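Local coordinates for tripartite terminase subunit 3 (Human herpesvirus 5, PDB 3N4P), which probably forms part of the motor that packages viral DNA into empty capsids, and is represented here by the C-terminal nuclease domain of the subunit, at residues B[96-101]-B[211-216]; B[223-228]-B[256-261]. One frame throughout, in Å; residues are numbered along the deposited sequence.

Contact 1 of 2, residues B[96-101]-B[211-216]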
ATOM      1  N   GLY B  96     -13.907  -4.856   0.249  1.00 36.75           N
ATOM      2  CA  GLY B  96     -14.403  -6.205   0.426  1.00 37.57           C
ATOM      3  C   GLY B  96     -14.568  -6.915  -0.885  1.00 37.98           C
ATOM      4  O   GLY B  96     -14.831  -6.262  -1.929  1.00 38.93           O
ATOM      5  N   LEU B  97     -14.307  -8.231  -0.855  1.00 37.88           N
ATOM      6  CA  LEU B  97     -14.486  -9.115  -2.028  1.00 39.21           C
ATOM      7  C   LEU B  97     -15.033 -10.429  -1.538  1.00 39.25           C
ATOM      8  O   LEU B  97     -14.634 -10.928  -0.473  1.00 41.31           O
ATOM      9  CB  LEU B  97     -13.181  -9.381  -2.809  1.00 37.32           C
ATOM     10  CG  LEU B  97     -12.421  -8.200  -3.412  1.00 38.46           C
ATOM     11  CD1 LEU B  97     -10.917  -8.535  -3.726  1.00 35.67           C
ATOM     12  CD2 LEU B  97     -13.125  -7.559  -4.673  1.00 38.90           C
ATOM     13  N   GLU B  98     -16.018 -10.961  -2.245  1.00 40.55           N
ATOM     14  CA  GLU B  98     -16.429 -12.331  -2.014  1.00 40.09           C
ATOM     15  C   GLU B  98     -16.623 -12.988  -3.334  1.00 42.23           C
ATOM     16  O   GLU B  98     -17.097 -12.366  -4.293  1.00 41.81           O
ATOM     17  CB  GLU B  98     -17.711 -12.420  -1.204  1.00 40.13           C
ATOM     18  CG  GLU B  98     -17.675 -11.755   0.209  1.00 42.15           C
ATOM     19  CD  GLU B  98     -16.690 -12.380   1.228  1.00 44.26           C
ATOM     20  OE1 GLU B  98     -16.010 -13.403   0.970  1.00 44.50           O
ATOM     21  OE2 GLU B  98     -16.595 -11.817   2.338  1.00 45.17           O
ATOM     22  N   HIS B  99     -16.342 -14.287  -3.368  1.00 44.12           N
ATOM     23  CA  HIS B  99     -16.668 -15.110  -4.505  1.00 45.92           C
ATOM     24  C   HIS B  99     -17.264 -16.331  -3.861  1.00 47.65           C
ATOM     25  O   HIS B  99     -16.566 -17.214  -3.354  1.00 47.60           O
ATOM     26  CB  HIS B  99     -15.438 -15.464  -5.318  1.00 45.22           C
ATOM     27  CG  HIS B  99     -15.757 -16.072  -6.651  1.00 51.36           C
ATOM     28  ND1 HIS B  99     -14.789 -16.328  -7.598  1.00 48.12           N
ATOM     29  CD2 HIS B  99     -16.929 -16.506  -7.184  1.00 52.37           C
ATOM     30  CE1 HIS B  99     -15.347 -16.899  -8.652  1.00 52.80           C
ATOM     31  NE2 HIS B  99     -16.645 -17.007  -8.433  1.00 53.12           N
ATOM     32  N   PHE B 100     -18.578 -16.411  -3.897  1.00 49.94           N
ATOM     33  CA  PHE B 100     -19.258 -17.429  -3.106  1.00 50.83           C
ATOM     34  C   PHE B 100     -19.810 -18.602  -3.918  1.00 53.68           C
ATOM     35  O   PHE B 100     -20.427 -18.396  -4.950  1.00 54.74           O
ATOM     36  CB  PHE B 100     -20.355 -16.756  -2.294  1.00 51.72           C
ATOM     37  CG  PHE B 100     -21.369 -17.732  -1.697  1.00 56.73           C
ATOM     38  CD1 PHE B 100     -21.199 -18.205  -0.418  1.00 55.31           C
ATOM     39  CD2 PHE B 100     -22.472 -18.144  -2.425  1.00 58.03           C
ATOM     40  CE1 PHE B 100     -22.147 -19.122   0.161  1.00 61.64           C
ATOM     41  CE2 PHE B 100     -23.392 -19.057  -1.875  1.00 61.61           C
ATOM     42  CZ  PHE B 100     -23.237 -19.527  -0.582  1.00 61.04           C
ATOM     43  N   PHE B 101     -19.565 -19.827  -3.426  1.00 54.14           N
ATOM     44  CA  PHE B 101     -20.006 -21.094  -4.016  1.00 58.11           C
ATOM     45  C   PHE B 101     -20.834 -21.828  -2.961  1.00 60.88           C
ATOM     46  O   PHE B 101     -20.416 -21.944  -1.798  1.00 60.23           O
ATOM     47  CB  PHE B 101     -18.834 -22.032  -4.359  1.00 57.97           C
ATOM     48  CG  PHE B 101     -17.886 -21.472  -5.384  1.00 57.46           C
ATOM     49  CD1 PHE B 101     -17.985 -21.845  -6.710  1.00 57.33           C
ATOM     50  CD2 PHE B 101     -16.899 -20.574  -5.010  1.00 47.75           C
ATOM     51  CE1 PHE B 101     -17.133 -21.310  -7.666  1.00 57.58           C
ATOM     52  CE2 PHE B 101     -16.037 -20.025  -5.975  1.00 56.06           C
ATOM     53  CZ  PHE B 101     -16.161 -20.387  -7.302  1.00 54.78           C
ATOM     54  N   VAL B 211     -11.838  -7.125   3.509  1.00 39.49           N
ATOM     55  CA  VAL B 211     -12.609  -8.237   4.146  1.00 39.80           C
ATOM     56  C   VAL B 211     -12.930  -9.249   3.093  1.00 39.54           C
ATOM     57  O   VAL B 211     -13.362  -8.876   2.031  1.00 39.64           O
ATOM     58  CB  VAL B 211     -13.949  -7.684   4.692  1.00 39.15           C
ATOM     59  CG1 VAL B 211     -14.901  -8.842   5.125  1.00 42.30           C
ATOM     60  CG2 VAL B 211     -13.658  -6.744   5.810  1.00 37.44           C
ATOM     61  N   SER B 212     -12.665 -10.518   3.357  1.00 40.58           N
ATOM     62  CA  SER B 212     -13.120 -11.549   2.446  1.00 41.18           C
ATOM     63  C   SER B 212     -13.237 -12.907   3.080  1.00 41.34           C
ATOM     64  O   SER B 212     -12.247 -13.606   3.146  1.00 42.78           O
ATOM     65  CB  SER B 212     -12.140 -11.726   1.313  1.00 39.95           C
ATOM     66  OG  SER B 212     -12.655 -12.777   0.498  1.00 44.16           O
ATOM     67  N   TYR B 213     -14.434 -13.318   3.483  1.00 43.33           N
ATOM     68  CA  TYR B 213     -14.575 -14.559   4.222  1.00 42.80           C
ATOM     69  C   TYR B 213     -14.507 -15.779   3.303  1.00 43.25           C
ATOM     70  O   TYR B 213     -14.215 -16.883   3.766  1.00 42.80           O
ATOM     71  CB  TYR B 213     -15.883 -14.581   5.019  1.00 44.50           C
ATOM     72  CG  TYR B 213     -15.838 -13.570   6.148  1.00 45.45           C
ATOM     73  CD1 TYR B 213     -16.569 -12.376   6.065  1.00 41.95           C
ATOM     74  CD2 TYR B 213     -15.088 -13.834   7.320  1.00 50.22           C
ATOM     75  CE1 TYR B 213     -16.565 -11.462   7.093  1.00 45.22           C
ATOM     76  CE2 TYR B 213     -15.046 -12.911   8.376  1.00 52.69           C
ATOM     77  CZ  TYR B 213     -15.797 -11.703   8.249  1.00 51.13           C
ATOM     78  OH  TYR B 213     -15.823 -10.773   9.282  1.00 48.18           O
ATOM     79  N   THR B 214     -14.786 -15.613   2.004  1.00 39.86           N
ATOM     80  CA  THR B 214     -14.836 -16.788   1.132  1.00 40.69           C
ATOM     81  C   THR B 214     -13.524 -16.948   0.380  1.00 41.40           C
ATOM     82  O   THR B 214     -13.306 -18.001  -0.234  1.00 39.87           O
ATOM     83  CB  THR B 214     -15.947 -16.699   0.041  1.00 41.78           C
ATOM     84  OG1 THR B 214     -15.686 -15.582  -0.803  1.00 39.90           O
ATOM     85  CG2 THR B 214     -17.328 -16.568   0.688  1.00 45.57           C
ATOM     86  N   ILE B 215     -12.653 -15.902   0.352  1.00 39.46           N
ATOM     87  CA  ILE B 215     -11.391 -16.037  -0.339  1.00 38.62           C
ATOM     88  C   ILE B 215     -10.163 -16.142   0.582  1.00 40.45           C
ATOM     89  O   ILE B 215      -9.222 -16.841   0.232  1.00 41.02           O
ATOM     90  CB  ILE B 215     -11.205 -14.854  -1.363  1.00 37.94           C
ATOM     91  CG1 ILE B 215     -12.374 -14.842  -2.370  1.00 38.49           C
ATOM     92  CG2 ILE B 215      -9.840 -14.912  -2.110  1.00 35.10           C
ATOM     93  CD1 ILE B 215     -12.443 -13.426  -3.127  1.00 36.63           C
ATOM     94  N   LYS B 216     -10.116 -15.383   1.691  1.00 40.87           N
ATOM     95  CA  LYS B 216      -8.850 -15.198   2.438  1.00 42.58           C
ATOM     96  C   LYS B 216      -8.196 -16.449   2.939  1.00 43.58           C
ATOM     97  O   LYS B 216      -6.925 -16.514   3.038  1.00 44.16           O
ATOM     98  CB  LYS B 216      -9.014 -14.306   3.674  1.00 44.94           C
ATOM     99  CG  LYS B 216      -8.633 -12.857   3.385  1.00 48.68           C
ATOM    100  CD  LYS B 216      -7.623 -12.198   4.412  1.00 60.21           C
ATOM    101  CE  LYS B 216      -8.287 -11.246   5.429  1.00 63.93           C
ATOM    102  NZ  LYS B 216      -9.367 -10.362   4.825  1.00 64.06           N
TER
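Strand 91-100 of the nuclease-domain sheet runs parallel to strand 204-211, and where the second ends the chain leaves the sheet as a loop beside the first and is held by a buried carboxylate. The last strand pairing is G96 with V211, closed by L97 N to V211 O at 3.1 Å. Beyond it the side chains take over. S212 OG donates to L97 O from above the carbonyl plane and accepts from I215 N, an ST motif that shapes the turn. E98, bent at chi2 (-64°), brings its carboxylate to the backbone of the loop: OE2 receives Y213 N at 2.9 Å through its syn lone pair, while OE1 takes T214 N at 2.7 Å on its syn side and T214 OG1 at 2.8 Å on its anti lone pair. Two peptide N-H groups and a hydroxyl thus fix the rotation of the carboxylate. T214 OG1 also accepts from H99 N at 2.9 Å, beyond the end of the pairing. On the other side of the strand, I215 CD1 rests on L97 CB at 4.1 Å. Helix 109-127 packs against E98 and F100, whereas L97 and I215 face helix 256-267 and P221 of helix 221-229.

Contact 2 of 2, residues B[223-228]-B[256-261]; sequences EYLLEQ and DLIIAV
Helices 223-228 and 256-261 cross almost at a right angle (-92°), with their axes 8.9 Å apart at closest approach and the backbones nearest at Q228 and I258. Q228 points toward the first turn of the other helix, its chain extended beyond CG, and places OE1 over the peptide N-H groups there. I258 N donates to Q228 OE1 at 3.1 Å along a nearly straight line (160°), tilted from the carbonyl plane; the bond from L257 N is weak, strongly bent at 121°. Q228 OE1 also lies 3.5 Å from L257 CB. One turn back, L225 CD1 touches L257 CD1 at 3.7 Å and I258 CD1 and V261 CG2 at 4.0 Å each, and the L225 side chain crosses those of L257 and I258 at about right angles. L257 CD1 also meets the edge of the Y224 ring, close to its plane, at CD1. Apolar packing around L225 and the Q228 amide thus share the crossing. The amide oxygen is set at first-turn N-H groups, where a helix N-terminus would be expected to favour an acceptor, in the helix that begins with the predicted nuclease residue D256.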
ATOM      1  N   GLU B 223      -4.324 -11.058  -4.878  1.00 42.29           N
ATOM      2  CA  GLU B 223      -3.620 -11.954  -5.870  1.00 43.28           C
ATOM      3  C   GLU B 223      -4.615 -12.758  -6.719  1.00 43.07           C
ATOM      4  O   GLU B 223      -4.479 -12.865  -7.948  1.00 45.11           O
ATOM      5  CB  GLU B 223      -2.629 -12.886  -5.170  1.00 45.78           C
ATOM      6  CG  GLU B 223      -2.010 -14.022  -6.043  1.00 53.96           C
ATOM      7  CD  GLU B 223      -0.583 -14.492  -5.572  1.00 68.20           C
ATOM      8  OE1 GLU B 223      -0.420 -14.951  -4.393  1.00 69.03           O
ATOM      9  OE2 GLU B 223       0.367 -14.440  -6.416  1.00 70.40           O
ATOM     10  N   TYR B 224      -5.688 -13.225  -6.084  1.00 41.48           N
ATOM     11  CA  TYR B 224      -6.789 -13.860  -6.763  1.00 40.64           C
ATOM     12  C   TYR B 224      -7.480 -12.912  -7.771  1.00 41.10           C
ATOM     13  O   TYR B 224      -7.786 -13.319  -8.891  1.00 43.86           O
ATOM     14  CB  TYR B 224      -7.796 -14.280  -5.697  1.00 38.81           C
ATOM     15  CG  TYR B 224      -8.954 -15.064  -6.231  1.00 40.75           C
ATOM     16  CD1 TYR B 224     -10.218 -14.488  -6.333  1.00 39.30           C
ATOM     17  CD2 TYR B 224      -8.800 -16.422  -6.625  1.00 43.03           C
ATOM     18  CE1 TYR B 224     -11.305 -15.220  -6.819  1.00 40.75           C
ATOM     19  CE2 TYR B 224      -9.887 -17.159  -7.131  1.00 40.98           C
ATOM     20  CZ  TYR B 224     -11.129 -16.560  -7.204  1.00 44.22           C
ATOM     21  OH  TYR B 224     -12.196 -17.297  -7.668  1.00 48.00           O
ATOM     22  N   LEU B 225      -7.785 -11.689  -7.335  1.00 39.80           N
ATOM     23  CA  LEU B 225      -8.392 -10.676  -8.147  1.00 41.44           C
ATOM     24  C   LEU B 225      -7.416 -10.275  -9.317  1.00 42.47           C
ATOM     25  O   LEU B 225      -7.850 -10.113 -10.451  1.00 44.18           O
ATOM     26  CB  LEU B 225      -8.782  -9.437  -7.302  1.00 40.62           C
ATOM     27  CG  LEU B 225      -9.336  -8.246  -8.099  1.00 41.90           C
ATOM     28  CD1 LEU B 225     -10.722  -8.567  -8.582  1.00 39.85           C
ATOM     29  CD2 LEU B 225      -9.416  -6.941  -7.286  1.00 42.25           C
ATOM     30  N   LEU B 226      -6.118 -10.172  -9.061  1.00 42.33           N
ATOM     31  CA  LEU B 226      -5.171  -9.957 -10.151  1.00 44.08           C
ATOM     32  C   LEU B 226      -5.177 -11.046 -11.238  1.00 47.24           C
ATOM     33  O   LEU B 226      -4.985 -10.750 -12.442  1.00 49.27           O
ATOM     34  CB  LEU B 226      -3.781  -9.878  -9.619  1.00 43.82           C
ATOM     35  CG  LEU B 226      -2.953  -8.585  -9.516  1.00 48.75           C
ATOM     36  CD1 LEU B 226      -3.323  -7.453 -10.569  1.00 51.55           C
ATOM     37  CD2 LEU B 226      -2.825  -8.016  -8.113  1.00 48.10           C
ATOM     38  N   GLU B 227      -5.345 -12.312 -10.848  1.00 47.83           N
ATOM     39  CA  GLU B 227      -5.459 -13.382 -11.842  1.00 51.46           C
ATOM     40  C   GLU B 227      -6.598 -13.107 -12.834  1.00 51.66           C
ATOM     41  O   GLU B 227      -6.460 -13.309 -14.044  1.00 52.04           O
ATOM     42  CB  GLU B 227      -5.614 -14.793 -11.186  1.00 51.49           C
ATOM     43  CG  GLU B 227      -4.278 -15.480 -10.917  1.00 57.85           C
ATOM     44  CD  GLU B 227      -4.170 -16.245  -9.524  1.00 66.92           C
ATOM     45  OE1 GLU B 227      -3.035 -16.321  -8.960  1.00 71.74           O
ATOM     46  OE2 GLU B 227      -5.172 -16.783  -8.987  1.00 67.63           O
ATOM     47  N   GLN B 228      -7.711 -12.632 -12.300  1.00 51.68           N
ATOM     48  CA  GLN B 228      -8.843 -12.216 -13.138  1.00 53.88           C
ATOM     49  C   GLN B 228      -8.587 -10.956 -13.973  1.00 54.68           C
ATOM     50  O   GLN B 228      -9.034 -10.869 -15.106  1.00 56.06           O
ATOM     51  CB  GLN B 228     -10.102 -12.098 -12.298  1.00 53.48           C
ATOM     52  CG  GLN B 228     -10.482 -13.467 -11.712  1.00 54.43           C
ATOM     53  CD  GLN B 228     -11.909 -13.509 -11.069  1.00 56.20           C
ATOM     54  OE1 GLN B 228     -12.780 -12.664 -11.353  1.00 54.30           O
ATOM     55  NE2 GLN B 228     -12.149 -14.519 -10.225  1.00 60.69           N
ATOM     56  N   ASP B 256     -16.044 -13.482 -12.692  1.00 66.07           N
ATOM     57  CA  ASP B 256     -17.122 -12.993 -11.863  1.00 63.68           C
ATOM     58  C   ASP B 256     -16.725 -11.975 -10.812  1.00 58.59           C
ATOM     59  O   ASP B 256     -17.460 -11.060 -10.572  1.00 59.18           O
ATOM     60  CB  ASP B 256     -17.881 -14.177 -11.220  1.00 65.64           C
ATOM     61  CG  ASP B 256     -18.337 -15.199 -12.253  1.00 72.21           C
ATOM     62  OD1 ASP B 256     -19.561 -15.416 -12.366  1.00 78.35           O
ATOM     63  OD2 ASP B 256     -17.471 -15.762 -12.981  1.00 78.92           O
ATOM     64  N   LEU B 257     -15.608 -12.145 -10.133  1.00 54.28           N
ATOM     65  CA  LEU B 257     -15.240 -11.160  -9.112  1.00 50.64           C
ATOM     66  C   LEU B 257     -14.816  -9.812  -9.797  1.00 49.00           C
ATOM     67  O   LEU B 257     -15.105  -8.723  -9.298  1.00 48.54           O
ATOM     68  CB  LEU B 257     -14.060 -11.681  -8.275  1.00 46.83           C
ATOM     69  CG  LEU B 257     -13.772 -11.277  -6.831  1.00 51.52           C
ATOM     70  CD1 LEU B 257     -12.292 -11.151  -6.460  1.00 47.74           C
ATOM     71  CD2 LEU B 257     -14.640 -10.191  -6.163  1.00 53.69           C
ATOM     72  N   ILE B 258     -14.033  -9.895 -10.858  1.00 46.53           N
ATOM     73  CA  ILE B 258     -13.584  -8.676 -11.485  1.00 48.20           C
ATOM     74  C   ILE B 258     -14.740  -7.779 -12.002  1.00 48.35           C
ATOM     75  O   ILE B 258     -14.718  -6.586 -11.776  1.00 48.25           O
ATOM     76  CB  ILE B 258     -12.423  -8.904 -12.515  1.00 48.42           C
ATOM     77  CG1 ILE B 258     -11.878  -7.588 -13.091  1.00 51.80           C
ATOM     78  CG2 ILE B 258     -12.886  -9.708 -13.720  1.00 51.28           C
ATOM     79  CD1 ILE B 258     -11.173  -6.658 -12.085  1.00 51.36           C
ATOM     80  N   ILE B 259     -15.729  -8.345 -12.679  1.00 50.64           N
ATOM     81  CA  ILE B 259     -16.895  -7.570 -13.116  1.00 53.20           C
ATOM     82  C   ILE B 259     -17.548  -6.914 -11.909  1.00 52.77           C
ATOM     83  O   ILE B 259     -18.002  -5.755 -11.987  1.00 53.22           O
ATOM     84  CB  ILE B 259     -17.980  -8.474 -13.722  1.00 58.00           C
ATOM     85  CG1 ILE B 259     -17.542  -9.126 -15.045  1.00 61.54           C
ATOM     86  CG2 ILE B 259     -19.310  -7.655 -14.036  1.00 58.74           C
ATOM     87  CD1 ILE B 259     -18.637 -10.184 -15.449  1.00 69.30           C
ATOM     88  N   ALA B 260     -17.640  -7.654 -10.787  1.00 48.66           N
ATOM     89  CA  ALA B 260     -18.256  -7.027  -9.632  1.00 47.08           C
ATOM     90  C   ALA B 260     -17.493  -5.787  -9.178  1.00 45.88           C
ATOM     91  O   ALA B 260     -18.102  -4.804  -8.786  1.00 47.23           O
ATOM     92  CB  ALA B 260     -18.430  -7.986  -8.522  1.00 44.05           C
ATOM     93  N   VAL B 261     -16.173  -5.822  -9.230  1.00 44.26           N
ATOM     94  CA  VAL B 261     -15.408  -4.643  -8.880  1.00 43.82           C
ATOM     95  C   VAL B 261     -15.622  -3.558  -9.969  1.00 46.76           C
ATOM     96  O   VAL B 261     -15.844  -2.414  -9.682  1.00 47.89           O
ATOM     97  CB  VAL B 261     -13.896  -5.042  -8.798  1.00 43.57           C
ATOM     98  CG1 VAL B 261     -12.940  -3.800  -8.749  1.00 34.92           C
ATOM     99  CG2 VAL B 261     -13.704  -6.030  -7.634  1.00 37.93           C
TER

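Both contacts are largely buried, their centres about 11 Å apart, but contact 1 reaches the surface at Y213, while no touching residue of contact 2 is exposed. Contact 1 fastens the loop after strand 204-211 to the edge of strand 91-100, and its chemistry is mainly polar, centred on a carboxylate; contact 2 joins two helices on one side of the sheet through aliphatic packing and one amide. They meet through L97, whose CD2 lies 3.4 Å from L257 CD2, and through a probable hydrogen bond of 2.8 Å between H99 ND1 and Y224 OH. The D256 side chain is about 7 Å from a bound magnesium ion held by D68 and E139, that of H99 about 12 Å.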